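Local structure of odorant binding protein (AGAP010409-PA) (Anopheles gambiae, 3L4A) at residues L60-W64 / F77-R82; N50-D54 / R99-F104; I8-S12 / K24-R28; N63-G68 / D110-Y114. The protein probably binds small hydrophobic odorant molecules and carries them, as a secreted all-helical protein of the insect PBP/GOBP family. All blocks are in the same frame, centred on the assembly; numbering follows the deposited sequence. Where two conformers were deposited one is given.

Interaction 1 (L60-W64 / F77-R82); sequences LQANW and FVAKHR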
loop_
_atom_site.group_PDB
_atom_site.type_symbol
_atom_site.label_atom_id
_atom_site.label_comp_id
_atom_site.label_asym_id
_atom_site.label_seq_id
_atom_site.Cartn_x
_atom_site.Cartn_y
_atom_site.Cartn_z
ATOM N N LEU A 60 -2.380 -9.746 -2.110
ATOM C CA LEU A 60 -3.653 -9.660 -1.421
ATOM C C LEU A 60 -3.712 -10.479 -0.118
ATOM O O LEU A 60 -4.380 -10.090 0.838
ATOM C CB LEU A 60 -4.794 -10.017 -2.385
ATOM C CG LEU A 60 -4.884 -9.035 -3.560
ATOM C CD1 LEU A 60 -5.899 -9.486 -4.619
ATOM C CD2 LEU A 60 -5.211 -7.647 -3.062
ATOM N N GLN A 61 -3.021 -11.617 -0.077
ATOM C CA GLN A 61 -2.976 -12.398 1.156
ATOM C C GLN A 61 -2.187 -11.680 2.255
ATOM O O GLN A 61 -2.616 -11.639 3.412
ATOM C CB GLN A 61 -2.390 -13.789 0.905
ATOM C CG GLN A 61 -2.256 -14.608 2.175
ATOM C CD GLN A 61 -3.594 -14.931 2.819
ATOM O OE1 GLN A 61 -4.600 -15.118 2.125
ATOM N NE2 GLN A 61 -3.618 -15.007 4.140
ATOM N N ALA A 62 -1.049 -11.101 1.878
ATOM C CA ALA A 62 -0.244 -10.324 2.817
ATOM C C ALA A 62 -1.026 -9.133 3.373
ATOM O O ALA A 62 -0.981 -8.841 4.562
ATOM C CB ALA A 62 1.038 -9.858 2.157
ATOM N N ASN A 63 -1.757 -8.446 2.503
ATOM C CA ASN A 63 -2.606 -7.351 2.959
ATOM C C ASN A 63 -3.772 -7.802 3.845
ATOM O O ASN A 63 -4.117 -7.148 4.826
ATOM C CB ASN A 63 -3.074 -6.513 1.768
ATOM C CG ASN A 63 -1.998 -5.577 1.284
ATOM O OD1 ASN A 63 -1.836 -4.476 1.822
ATOM N ND2 ASN A 63 -1.229 -6.008 0.294
ATOM N N TRP A 64 -4.375 -8.940 3.505
ATOM C CA TRP A 64 -5.421 -9.521 4.335
ATOM C C TRP A 64 -4.875 -9.744 5.738
ATOM O O TRP A 64 -5.511 -9.400 6.724
ATOM C CB TRP A 64 -5.867 -10.850 3.716
ATOM C CG TRP A 64 -6.867 -11.636 4.522
ATOM C CD1 TRP A 64 -6.620 -12.761 5.269
ATOM C CD2 TRP A 64 -8.271 -11.386 4.634
ATOM N NE1 TRP A 64 -7.778 -13.208 5.844
ATOM C CE2 TRP A 64 -8.809 -12.386 5.475
ATOM C CE3 TRP A 64 -9.126 -10.411 4.114
ATOM C CZ2 TRP A 64 -10.159 -12.439 5.796
ATOM C CZ3 TRP A 64 -10.468 -10.463 4.438
ATOM C CH2 TRP A 64 -10.973 -11.473 5.275
ATOM N N PHE A 77 -12.911 -10.848 -0.941
ATOM C CA PHE A 77 -11.863 -9.841 -0.740
ATOM C C PHE A 77 -10.844 -9.935 -1.876
ATOM O O PHE A 77 -10.458 -8.931 -2.485
ATOM C CB PHE A 77 -11.189 -10.067 0.620
ATOM C CG PHE A 77 -9.990 -9.192 0.878
ATOM C CD1 PHE A 77 -8.718 -9.594 0.487
ATOM C CD2 PHE A 77 -10.129 -7.984 1.547
ATOM C CE1 PHE A 77 -7.607 -8.795 0.741
ATOM C CE2 PHE A 77 -9.026 -7.190 1.802
ATOM C CZ PHE A 77 -7.770 -7.593 1.399
ATOM N N VAL A 78 -10.412 -11.152 -2.183
ATOM C CA VAL A 78 -9.470 -11.356 -3.259
ATOM C C VAL A 78 -10.081 -10.911 -4.594
ATOM O O VAL A 78 -9.460 -10.175 -5.355
ATOM C CB VAL A 78 -9.030 -12.826 -3.343
ATOM C CG1 VAL A 78 -8.126 -13.036 -4.534
ATOM C CG2 VAL A 78 -8.341 -13.245 -2.031
ATOM N N ALA A 79 -11.304 -11.355 -4.875
ATOM C CA ALA A 79 -11.961 -11.023 -6.135
ATOM C C ALA A 79 -12.147 -9.523 -6.309
ATOM O O ALA A 79 -11.882 -8.974 -7.375
ATOM C CB ALA A 79 -13.313 -11.708 -6.204
ATOM N N LYS A 80 -12.630 -8.876 -5.258
ATOM C CA LYS A 80 -12.933 -7.459 -5.336
ATOM C C LYS A 80 -11.666 -6.660 -5.606
ATOM O O LYS A 80 -11.654 -5.771 -6.461
ATOM C CB LYS A 80 -13.664 -6.989 -4.081
ATOM C CG LYS A 80 -12.825 -6.778 -2.861
ATOM C CD LYS A 80 -13.732 -6.494 -1.658
ATOM C CE LYS A 80 -14.685 -5.322 -1.921
ATOM N NZ LYS A 80 -15.431 -4.913 -0.674
ATOM N N HIS A 81 -10.580 -7.009 -4.928
ATOM C CA HIS A 81 -9.348 -6.250 -5.123
ATOM C C HIS A 81 -8.615 -6.579 -6.410
ATOM O O HIS A 81 -8.047 -5.691 -7.042
ATOM C CB HIS A 81 -8.446 -6.338 -3.899
ATOM C CG HIS A 81 -9.021 -5.628 -2.725
ATOM N ND1 HIS A 81 -9.303 -4.278 -2.757
ATOM C CD2 HIS A 81 -9.443 -6.076 -1.521
ATOM C CE1 HIS A 81 -9.837 -3.919 -1.604
ATOM N NE2 HIS A 81 -9.931 -4.989 -0.836
ATOM N N ARG A 82 -8.635 -7.842 -6.817
ATOM C CA ARG A 82 -8.088 -8.190 -8.127
ATOM C C ARG A 82 -8.755 -7.335 -9.204
ATOM O O ARG A 82 -8.086 -6.763 -10.051
ATOM C CB ARG A 82 -8.302 -9.667 -8.453
ATOM C CG ARG A 82 -7.339 -10.622 -7.786
ATOM C CD ARG A 82 -7.408 -11.989 -8.459
ATOM N NE ARG A 82 -6.782 -13.038 -7.658
ATOM C CZ ARG A 82 -5.478 -13.282 -7.629
ATOM N NH1 ARG A 82 -5.001 -14.262 -6.871
ATOM N NH2 ARG A 82 -4.648 -12.545 -8.357
#
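Leu60 and Trp64, one turn apart on helix 60-66, meet Phe77, Val78, His81 and Arg82 of helix 75-87 in a knobs-into-holes contact within the all-helical PBP/GOBP fold. The knob is Leu60, seated in the hole formed by these four residues. Its two methyls divide the work: CD1 lies 3.7 Å from Arg82 CG and touches the carbonyl of Val78, while CD2 comes within 3.6 Å of His81 CB.

Beside the knob, Trp64 and Phe77 form a T-shaped pair. The six-membered part of the indole turns its edge toward the phenyl face, with centroids 4.9 Å apart and planes inclined at 63°. Trp64 CE3 stands over the middle of the Phe77 ring, 3.6 Å from Phe77 CG. The imidazole of His81 brings CD2 to the opposite face, and the phenyl is therefore clamped between an indole and a histidine. Phe77 reaches this slot with CG anti to its own backbone N (chi1 173°), a setting that sends the ring across to the shorter helix.

Farther out, polar partners hold the ends of Trp64 and Arg82. Asp71 accepts the indole NE1 hydrogen bond of Trp64, and the guanidinium of Arg82 bonds through NH2 to the carbonyl of Trp134, a residue of the C-terminal purification tag. The short segments run at 120° to each other with axes 10.7 Å apart. Backbone also joins the contact: Leu60 O, which accepts the helical bond from Trp64 N, lies at the edge of the Phe77 ring, 3.5 Å from Phe77 CE1.

Interaction 2 (N50-D54 / R99-F104); sequences NLYDD and RAYSAF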
loop_
_atom_site.group_PDB
_atom_site.type_symbol
_atom_site.label_atom_id
_atom_site.label_comp_id
_atom_site.label_asym_id
_atom_site.label_seq_id
_atom_site.Cartn_x
_atom_site.Cartn_y
_atom_site.Cartn_z
ATOM N N ASN A 50 6.688 -6.183 2.235
ATOM C CA ASN A 50 6.334 -7.183 1.225
ATOM C C ASN A 50 4.836 -7.303 0.994
ATOM O O ASN A 50 4.290 -8.387 0.778
ATOM C CB ASN A 50 6.983 -8.546 1.476
ATOM C CG ASN A 50 7.298 -9.265 0.183
ATOM O OD1 ASN A 50 7.272 -8.654 -0.891
ATOM N ND2 ASN A 50 7.598 -10.556 0.267
ATOM N N LEU A 51 4.185 -6.145 1.005
ATOM C CA LEU A 51 2.765 -6.018 0.683
ATOM C C LEU A 51 2.578 -5.723 -0.794
ATOM O O LEU A 51 1.459 -5.763 -1.305
ATOM C CB LEU A 51 2.163 -4.850 1.461
ATOM C CG LEU A 51 2.202 -4.937 2.976
ATOM C CD1 LEU A 51 1.773 -3.618 3.599
ATOM C CD2 LEU A 51 1.306 -6.075 3.451
ATOM N N TYR A 52 3.675 -5.409 -1.468
ATOM C CA TYR A 52 3.618 -4.849 -2.809
ATOM C C TYR A 52 4.912 -5.116 -3.539
ATOM O O TYR A 52 5.981 -5.254 -2.935
ATOM C CB TYR A 52 3.376 -3.326 -2.753
ATOM C CG TYR A 52 3.326 -2.684 -4.124
ATOM C CD1 TYR A 52 2.149 -2.668 -4.859
ATOM C CD2 TYR A 52 4.461 -2.097 -4.693
ATOM C CE1 TYR A 52 2.099 -2.106 -6.122
ATOM C CE2 TYR A 52 4.414 -1.523 -5.963
ATOM C CZ TYR A 52 3.224 -1.527 -6.669
ATOM O OH TYR A 52 3.139 -0.970 -7.924
ATOM N N ASP A 53 4.796 -5.148 -4.857
ATOM C CA ASP A 53 5.902 -5.424 -5.731
ATOM C C ASP A 53 5.678 -4.670 -7.043
ATOM O O ASP A 53 4.566 -4.665 -7.552
ATOM C CB ASP A 53 5.917 -6.934 -5.980
ATOM C CG ASP A 53 7.126 -7.372 -6.729
ATOM O OD1 ASP A 53 8.081 -7.810 -6.061
ATOM O OD2 ASP A 53 7.140 -7.233 -7.975
ATOM N N ASP A 54 6.714 -4.033 -7.582
ATOM C CA ASP A 54 6.558 -3.235 -8.799
ATOM C C ASP A 54 6.047 -4.075 -9.959
ATOM O O ASP A 54 5.306 -3.583 -10.811
ATOM C CB ASP A 54 7.876 -2.567 -9.198
ATOM C CG ASP A 54 8.335 -1.540 -8.190
ATOM O OD1 ASP A 54 7.505 -0.713 -7.759
ATOM O OD2 ASP A 54 9.528 -1.555 -7.828
ATOM N N ARG A 99 2.333 4.385 -9.537
ATOM C CA ARG A 99 1.731 3.070 -9.712
ATOM C C ARG A 99 1.401 2.415 -8.369
ATOM O O ARG A 99 0.290 1.904 -8.175
ATOM C CB ARG A 99 2.644 2.166 -10.541
ATOM C CG ARG A 99 2.016 0.838 -10.920
ATOM C CD ARG A 99 3.052 -0.126 -11.455
ATOM N NE ARG A 99 3.634 0.371 -12.696
ATOM C CZ ARG A 99 4.697 -0.164 -13.282
ATOM N NH1 ARG A 99 5.297 -1.214 -12.736
ATOM N NH2 ARG A 99 5.163 0.357 -14.410
ATOM N N ALA A 100 2.362 2.419 -7.446
ATOM C CA ALA A 100 2.141 1.816 -6.138
ATOM C C ALA A 100 1.040 2.549 -5.389
ATOM O O ALA A 100 0.191 1.928 -4.756
ATOM C CB ALA A 100 3.433 1.810 -5.311
ATOM N N TYR A 101 1.053 3.878 -5.449
ATOM C CA TYR A 101 0.043 4.652 -4.744
ATOM C C TYR A 101 -1.355 4.357 -5.295
ATOM O O TYR A 101 -2.301 4.136 -4.528
ATOM C CB TYR A 101 0.367 6.141 -4.844
ATOM C CG TYR A 101 -0.532 7.021 -4.008
ATOM C CD1 TYR A 101 -1.635 7.648 -4.571
ATOM C CD2 TYR A 101 -0.270 7.241 -2.662
ATOM C CE1 TYR A 101 -2.462 8.455 -3.807
ATOM C CE2 TYR A 101 -1.096 8.048 -1.885
ATOM C CZ TYR A 101 -2.187 8.651 -2.471
ATOM O OH TYR A 101 -3.017 9.457 -1.724
ATOM N N SER A 102 -1.473 4.341 -6.622
ATOM C CA SER A 102 -2.734 4.001 -7.266
ATOM C C SER A 102 -3.204 2.613 -6.848
ATOM O O SER A 102 -4.376 2.411 -6.536
ATOM C CB SER A 102 -2.616 4.072 -8.786
ATOM O OG SER A 102 -3.875 3.811 -9.386
ATOM N N ALA A 103 -2.285 1.653 -6.829
ATOM C CA ALA A 103 -2.628 0.295 -6.431
ATOM C C ALA A 103 -3.218 0.283 -5.029
ATOM O O ALA A 103 -4.281 -0.299 -4.794
ATOM C CB ALA A 103 -1.395 -0.601 -6.503
ATOM N N PHE A 104 -2.537 0.936 -4.094
ATOM C CA PHE A 104 -2.992 0.913 -2.713
ATOM C C PHE A 104 -4.311 1.651 -2.480
ATOM O O PHE A 104 -5.013 1.376 -1.510
ATOM C CB PHE A 104 -1.895 1.390 -1.763
ATOM C CG PHE A 104 -0.913 0.304 -1.393
ATOM C CD1 PHE A 104 -1.273 -0.691 -0.495
ATOM C CD2 PHE A 104 0.359 0.274 -1.952
ATOM C CE1 PHE A 104 -0.382 -1.698 -0.152
ATOM C CE2 PHE A 104 1.260 -0.724 -1.608
ATOM C CZ PHE A 104 0.886 -1.711 -0.704
#
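The short strand 52-53, half of a two-stranded antiparallel hairpin with strand 57-58, lies against helix 96-105 through the ring of Tyr52. Ala100 CB sits over a face of that ring in a CH-pi contact, 3.9 Å from its centroid and 29° off the normal. Ala103 CB approaches Tyr52 CE1 at 3.8 Å, and the phenol oxygen of Tyr52 ends beside the aliphatic part of Arg99. The ring extends from the strand onto the helix because a chi1 of 179° turns Tyr52 CG directly away from the backbone N.

Phe104 meets the root of the same side chain, its CE2 lying 3.5 Å from Tyr52 CB, and the two ring planes are inclined at 44°. Leu51 CB approaches the edge of Phe104 at CZ.

At the other end, Arg99 NH1 gives a weak hydrogen bond of 3.1 Å to Asp54 O; the oxygen is near the guanidinium plane, but the bond is bent. Arg99 NH2 is also bound to Ile93 O, whereas the carboxylate of Asp54 forms a salt bridge with Arg43 of helix 36-48. Leu47 and Val58 also border Tyr52, completing a partly buried packing of the beta-hairpin against a helix of the PBP/GOBP fold.

Interaction 3 (I8-S12 / K24-R28); sequences IESCS and KVHYR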
loop_
_atom_site.group_PDB
_atom_site.type_symbol
_atom_site.label_atom_id
_atom_site.label_comp_id
_atom_site.label_asym_id
_atom_site.label_seq_id
_atom_site.Cartn_x
_atom_site.Cartn_y
_atom_site.Cartn_z
ATOM N N ILE A 8 8.722 3.026 8.830
ATOM C CA ILE A 8 8.388 4.424 8.571
ATOM C C ILE A 8 9.651 5.292 8.569
ATOM O O ILE A 8 9.868 6.116 7.669
ATOM C CB ILE A 8 7.369 4.973 9.591
ATOM C CG1 ILE A 8 5.978 4.403 9.305
ATOM C CG2 ILE A 8 7.338 6.493 9.537
ATOM C CD1 ILE A 8 4.953 4.744 10.367
ATOM N N GLU A 9 10.502 5.095 9.570
ATOM C CA GLU A 9 11.727 5.873 9.646
ATOM C C GLU A 9 12.662 5.575 8.473
ATOM O O GLU A 9 13.193 6.485 7.846
ATOM C CB GLU A 9 12.435 5.625 10.981
ATOM C CG GLU A 9 11.527 5.836 12.196
ATOM C CD GLU A 9 10.988 7.242 12.271
ATOM O OE1 GLU A 9 9.819 7.415 12.676
ATOM O OE2 GLU A 9 11.728 8.178 11.912
ATOM N N SER A 10 12.854 4.293 8.162
ATOM C CA SER A 10 13.744 3.930 7.067
ATOM C C SER A 10 13.220 4.435 5.726
ATOM O O SER A 10 13.978 4.929 4.902
ATOM C CB SER A 10 13.965 2.420 7.037
ATOM O OG SER A 10 14.632 2.014 8.221
ATOM N N CYS A 11 11.918 4.308 5.509
ATOM C CA CYS A 11 11.345 4.800 4.261
ATOM C C CYS A 11 11.398 6.328 4.159
ATOM O O CYS A 11 11.538 6.877 3.069
ATOM C CB CYS A 11 9.934 4.263 4.047
ATOM S SG CYS A 11 9.935 2.552 3.452
ATOM N N SER A 12 11.299 7.013 5.293
ATOM C CA SER A 12 11.422 8.462 5.276
ATOM C C SER A 12 12.829 8.865 4.843
ATOM O O SER A 12 13.020 9.914 4.235
ATOM C CB SER A 12 11.073 9.067 6.636
ATOM O OG SER A 12 12.146 8.929 7.553
ATOM N N LYS A 24 5.405 13.257 8.038
ATOM C CA LYS A 24 5.527 12.109 8.940
ATOM C C LYS A 24 4.446 12.071 10.019
ATOM O O LYS A 24 4.087 10.998 10.517
ATOM C CB LYS A 24 6.928 12.028 9.539
ATOM C CG LYS A 24 7.961 11.524 8.549
ATOM C CD LYS A 24 9.356 11.547 9.141
ATOM C CE LYS A 24 9.516 10.469 10.202
ATOM N NZ LYS A 24 10.808 10.621 10.925
ATOM N N VAL A 25 3.915 13.236 10.370
ATOM C CA VAL A 25 2.758 13.275 11.250
ATOM C C VAL A 25 1.589 12.556 10.579
ATOM O O VAL A 25 0.875 11.786 11.225
ATOM C CB VAL A 25 2.351 14.717 11.609
ATOM C CG1 VAL A 25 0.997 14.724 12.313
ATOM C CG2 VAL A 25 3.418 15.371 12.477
ATOM N N HIS A 26 1.385 12.817 9.291
ATOM C CA HIS A 26 0.334 12.138 8.537
ATOM C C HIS A 26 0.583 10.637 8.502
ATOM O O HIS A 26 -0.313 9.841 8.787
ATOM C CB HIS A 26 0.257 12.667 7.108
ATOM C CG HIS A 26 -0.340 14.033 6.995
ATOM N ND1 HIS A 26 -1.685 14.273 7.174
ATOM C CD2 HIS A 26 0.220 15.229 6.695
ATOM C CE1 HIS A 26 -1.926 15.561 7.003
ATOM N NE2 HIS A 26 -0.787 16.163 6.711
ATOM N N TYR A 27 1.807 10.248 8.159
ATOM C CA TYR A 27 2.132 8.833 8.013
ATOM C C TYR A 27 1.895 8.040 9.299
ATOM O O TYR A 27 1.410 6.905 9.262
ATOM C CB TYR A 27 3.580 8.657 7.547
ATOM C CG TYR A 27 3.910 9.368 6.254
ATOM C CD1 TYR A 27 2.911 9.727 5.355
ATOM C CD2 TYR A 27 5.224 9.663 5.928
ATOM C CE1 TYR A 27 3.218 10.374 4.169
ATOM C CE2 TYR A 27 5.542 10.293 4.743
ATOM C CZ TYR A 27 4.539 10.652 3.871
ATOM O OH TYR A 27 4.861 11.288 2.697
ATOM N N ARG A 28 2.249 8.628 10.436
ATOM C CA ARG A 28 2.058 7.959 11.722
ATOM C C ARG A 28 0.572 7.890 12.077
ATOM O O ARG A 28 0.165 7.097 12.925
ATOM C CB ARG A 28 2.856 8.665 12.823
ATOM C CG ARG A 28 4.362 8.542 12.647
ATOM C CD ARG A 28 5.122 9.477 13.575
ATOM N NE ARG A 28 6.562 9.240 13.516
ATOM C CZ ARG A 28 7.480 10.103 13.946
ATOM N NH1 ARG A 28 7.108 11.266 14.460
ATOM N NH2 ARG A 28 8.770 9.803 13.854
HETATM O O HOH W 1 7.586 6.324 13.214
HETATM O O HOH W 2 13.111 10.765 9.294
#
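Glu9 on helix 5-14 bridges to both Lys24 and Arg28 of helix 21-28, making a salt-bridge network between the first two helices of this PBP/GOBP fold. This is the tight part of the contact, and the carboxylate gives one oxygen to each base. Glu9 OE2 meets Lys24 NZ at 2.8 Å, and Glu9 OE1 takes an almost straight bond from Arg28 NH2, 2.9 Å long with an N-H...O angle of 172°. Both oxygens are approached on their syn sides, about 20° out of the carboxylate plane. A bend at chi2 (-60°) folds Glu9 round to present this end to the neighbouring helix.

Away from the charges the contact is looser. Ile8 CD1 comes no nearer than 4.3 Å to the carbonyl oxygen of Tyr27, and Ser12 CB lies 3.9 Å from Lys24 CD. Helix 36-48 supports the pair: Phe41 stacks on Tyr27 and touches Ile8, while Cys11 is tied to Cys44 by a disulfide.

Two waters supplement the direct contacts. In the conformer given for Ser12, one accepts from Lys24 NZ and donates to Ser12 OG, which itself donates to Glu9 O. The other reinforces the pairing of Glu9 with the exposed Arg28, donating to Glu9 OE1 and accepting from Arg28 NE, 3.1 Å from the water oxygen.

Interaction 4 (N63-G68 / D110-Y114); sequences NWENLG and DYEMY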
loop_
_atom_site.group_PDB
_atom_site.type_symbol
_atom_site.label_atom_id
_atom_site.label_comp_id
_atom_site.label_asym_id
_atom_site.label_seq_id
_atom_site.Cartn_x
_atom_site.Cartn_y
_atom_site.Cartn_z
ATOM N N ASN A 63 -1.757 -8.446 2.503
ATOM C CA ASN A 63 -2.606 -7.351 2.959
ATOM C C ASN A 63 -3.772 -7.802 3.845
ATOM O O ASN A 63 -4.117 -7.148 4.826
ATOM C CB ASN A 63 -3.074 -6.513 1.768
ATOM C CG ASN A 63 -1.998 -5.577 1.284
ATOM O OD1 ASN A 63 -1.836 -4.476 1.822
ATOM N ND2 ASN A 63 -1.229 -6.008 0.294
ATOM N N TRP A 64 -4.375 -8.940 3.505
ATOM C CA TRP A 64 -5.421 -9.521 4.335
ATOM C C TRP A 64 -4.875 -9.744 5.738
ATOM O O TRP A 64 -5.511 -9.400 6.724
ATOM C CB TRP A 64 -5.867 -10.850 3.716
ATOM C CG TRP A 64 -6.867 -11.636 4.522
ATOM C CD1 TRP A 64 -6.620 -12.761 5.269
ATOM C CD2 TRP A 64 -8.271 -11.386 4.634
ATOM N NE1 TRP A 64 -7.778 -13.208 5.844
ATOM C CE2 TRP A 64 -8.809 -12.386 5.475
ATOM C CE3 TRP A 64 -9.126 -10.411 4.114
ATOM C CZ2 TRP A 64 -10.159 -12.439 5.796
ATOM C CZ3 TRP A 64 -10.468 -10.463 4.438
ATOM C CH2 TRP A 64 -10.973 -11.473 5.275
ATOM N N GLU A 65 -3.674 -10.296 5.815
ATOM C CA GLU A 65 -3.054 -10.547 7.109
ATOM C C GLU A 65 -2.697 -9.244 7.825
ATOM O O GLU A 65 -2.750 -9.171 9.052
ATOM C CB GLU A 65 -1.832 -11.449 6.938
ATOM C CG GLU A 65 -2.202 -12.860 6.514
ATOM C CD GLU A 65 -0.992 -13.721 6.173
ATOM O OE1 GLU A 65 0.141 -13.354 6.548
ATOM O OE2 GLU A 65 -1.177 -14.775 5.530
ATOM N N ASN A 66 -2.371 -8.210 7.056
ATOM C CA ASN A 66 -2.029 -6.906 7.631
ATOM C C ASN A 66 -3.265 -6.136 8.103
ATOM O O ASN A 66 -3.148 -5.090 8.745
ATOM C CB ASN A 66 -1.226 -6.088 6.617
ATOM C CG ASN A 66 -0.474 -4.927 7.257
ATOM O OD1 ASN A 66 0.110 -5.068 8.330
ATOM N ND2 ASN A 66 -0.481 -3.776 6.588
ATOM N N LEU A 67 -4.443 -6.669 7.792
ATOM C CA LEU A 67 -5.719 -6.102 8.213
ATOM C C LEU A 67 -6.283 -6.841 9.428
ATOM O O LEU A 67 -7.491 -6.812 9.686
ATOM C CB LEU A 67 -6.728 -6.152 7.060
ATOM C CG LEU A 67 -6.435 -5.159 5.935
ATOM C CD1 LEU A 67 -7.217 -5.527 4.686
ATOM C CD2 LEU A 67 -6.770 -3.747 6.377
ATOM N N GLY A 68 -5.410 -7.529 10.155
ATOM C CA GLY A 68 -5.799 -8.154 11.407
ATOM C C GLY A 68 -6.321 -9.573 11.276
ATOM O O GLY A 68 -7.065 -10.041 12.140
ATOM N N ASP A 110 -10.631 -0.650 3.134
ATOM C CA ASP A 110 -10.342 -1.754 4.039
ATOM C C ASP A 110 -9.463 -1.312 5.201
ATOM O O ASP A 110 -9.718 -1.658 6.358
ATOM C CB ASP A 110 -9.659 -2.891 3.278
ATOM C CG ASP A 110 -10.453 -3.340 2.076
ATOM O OD1 ASP A 110 -11.129 -4.380 2.170
ATOM O OD2 ASP A 110 -10.416 -2.639 1.045
ATOM N N TYR A 111 -8.417 -0.558 4.892
ATOM C CA TYR A 111 -7.492 -0.124 5.922
ATOM C C TYR A 111 -8.170 0.860 6.858
ATOM O O TYR A 111 -7.971 0.807 8.072
ATOM C CB TYR A 111 -6.215 0.461 5.306
ATOM C CG TYR A 111 -5.182 -0.607 5.012
ATOM C CD1 TYR A 111 -4.383 -1.110 6.026
ATOM C CD2 TYR A 111 -5.026 -1.129 3.734
ATOM C CE1 TYR A 111 -3.446 -2.094 5.785
ATOM C CE2 TYR A 111 -4.086 -2.121 3.474
ATOM C CZ TYR A 111 -3.301 -2.601 4.507
ATOM O OH TYR A 111 -2.355 -3.579 4.280
ATOM N N GLU A 112 -9.001 1.731 6.300
ATOM C CA GLU A 112 -9.692 2.713 7.129
ATOM C C GLU A 112 -10.695 2.035 8.058
ATOM O O GLU A 112 -10.821 2.418 9.218
ATOM C CB GLU A 112 -10.329 3.824 6.282
ATOM C CG GLU A 112 -9.278 4.632 5.535
ATOM C CD GLU A 112 -9.749 6.013 5.118
ATOM O OE1 GLU A 112 -10.845 6.432 5.544
ATOM O OE2 GLU A 112 -9.009 6.682 4.364
ATOM N N MET A 113 -11.382 1.008 7.575
ATOM C CA MET A 113 -12.320 0.301 8.436
ATOM C C MET A 113 -11.572 -0.389 9.571
ATOM O O MET A 113 -11.998 -0.353 10.724
ATOM C CB MET A 113 -13.131 -0.721 7.649
ATOM C CG MET A 113 -14.278 -1.294 8.454
ATOM S SD MET A 113 -15.361 -2.333 7.472
ATOM C CE MET A 113 -14.362 -3.810 7.315
ATOM N N TYR A 114 -10.455 -1.021 9.231
ATOM C CA TYR A 114 -9.644 -1.723 10.212
ATOM C C TYR A 114 -9.105 -0.756 11.261
ATOM O O TYR A 114 -9.101 -1.059 12.454
ATOM C CB TYR A 114 -8.491 -2.443 9.512
ATOM C CG TYR A 114 -7.515 -3.096 10.459
ATOM C CD1 TYR A 114 -7.954 -3.992 11.422
ATOM C CD2 TYR A 114 -6.155 -2.830 10.382
ATOM C CE1 TYR A 114 -7.069 -4.597 12.293
ATOM C CE2 TYR A 114 -5.258 -3.439 11.250
ATOM C CZ TYR A 114 -5.725 -4.321 12.200
ATOM O OH TYR A 114 -4.848 -4.932 13.069
#
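Tyr111 of helix 108-117 inserts its hydroxyl between two asparagines three residues apart on helix 60-66, a two-bond polar contact between helices of the PBP/GOBP fold. The OH donates to Asn63 OD1 at 2.7 Å and accepts from Asn66 ND2 at 3.0 Å, the latter bond nearly straight at 165°. Both amide partners lie at the ring's edge, near its plane. The Asn63 amide stands almost perpendicular to the phenol (89°), while that of Asn66 keeps the hydroxyl close to its own plane. With one bond given and one received, the phenol oxygen is gripped by two side chains of the same segment. Asn63 is itself positioned from behind, its ND2 bonding to the carbonyl of Asp59.

Leu67 supplies the packing. Its CD2 methyl rests over a face of Tyr111, 3.7 Å from the ring centroid in a CH-pi contact, and also touches Tyr114 CB. The other methyl, CD1, reaches Asp110 CB at 3.9 Å. Leu67 also packs on Phe77 of helix 75-87, which extends the apolar layer beyond this pair of segments.

Outermost, the ring of Tyr114 lies along the backbone of Leu67 and Gly68. Its chi1 of 175° swings the phenol away from its own backbone N and spreads it over these two residues. Leu67 O and Gly68 N stand over one face of this ring, the carbonyl oxygen of Leu67 3.3 Å from Tyr114 CD1.

In the fold
Helix 60-66 ties three contacts together. Interactions 1 and 4, centred about 10 Å apart, share Asn63 and Trp64, and meet again where His81 NE2 forms a weak hydrogen bond with Asp110 OD1 (3.3 Å). Interaction 2 joins them through Asn63 ND2, 3.1 Å from Leu51 O, and through Phe104 CE1, which packs 3.7 Å from Asn63 OD1. Interaction 3 stands apart, about 25 Å from interaction 1 between centres and on the other side of the chain's centre. Bound glycerol, probably from the crystallisation liquor, lies about 4 Å from the side chain of Phe104 and about 4 Å from that of Tyr111; it may mark a pocket beside interactions 2 and 4.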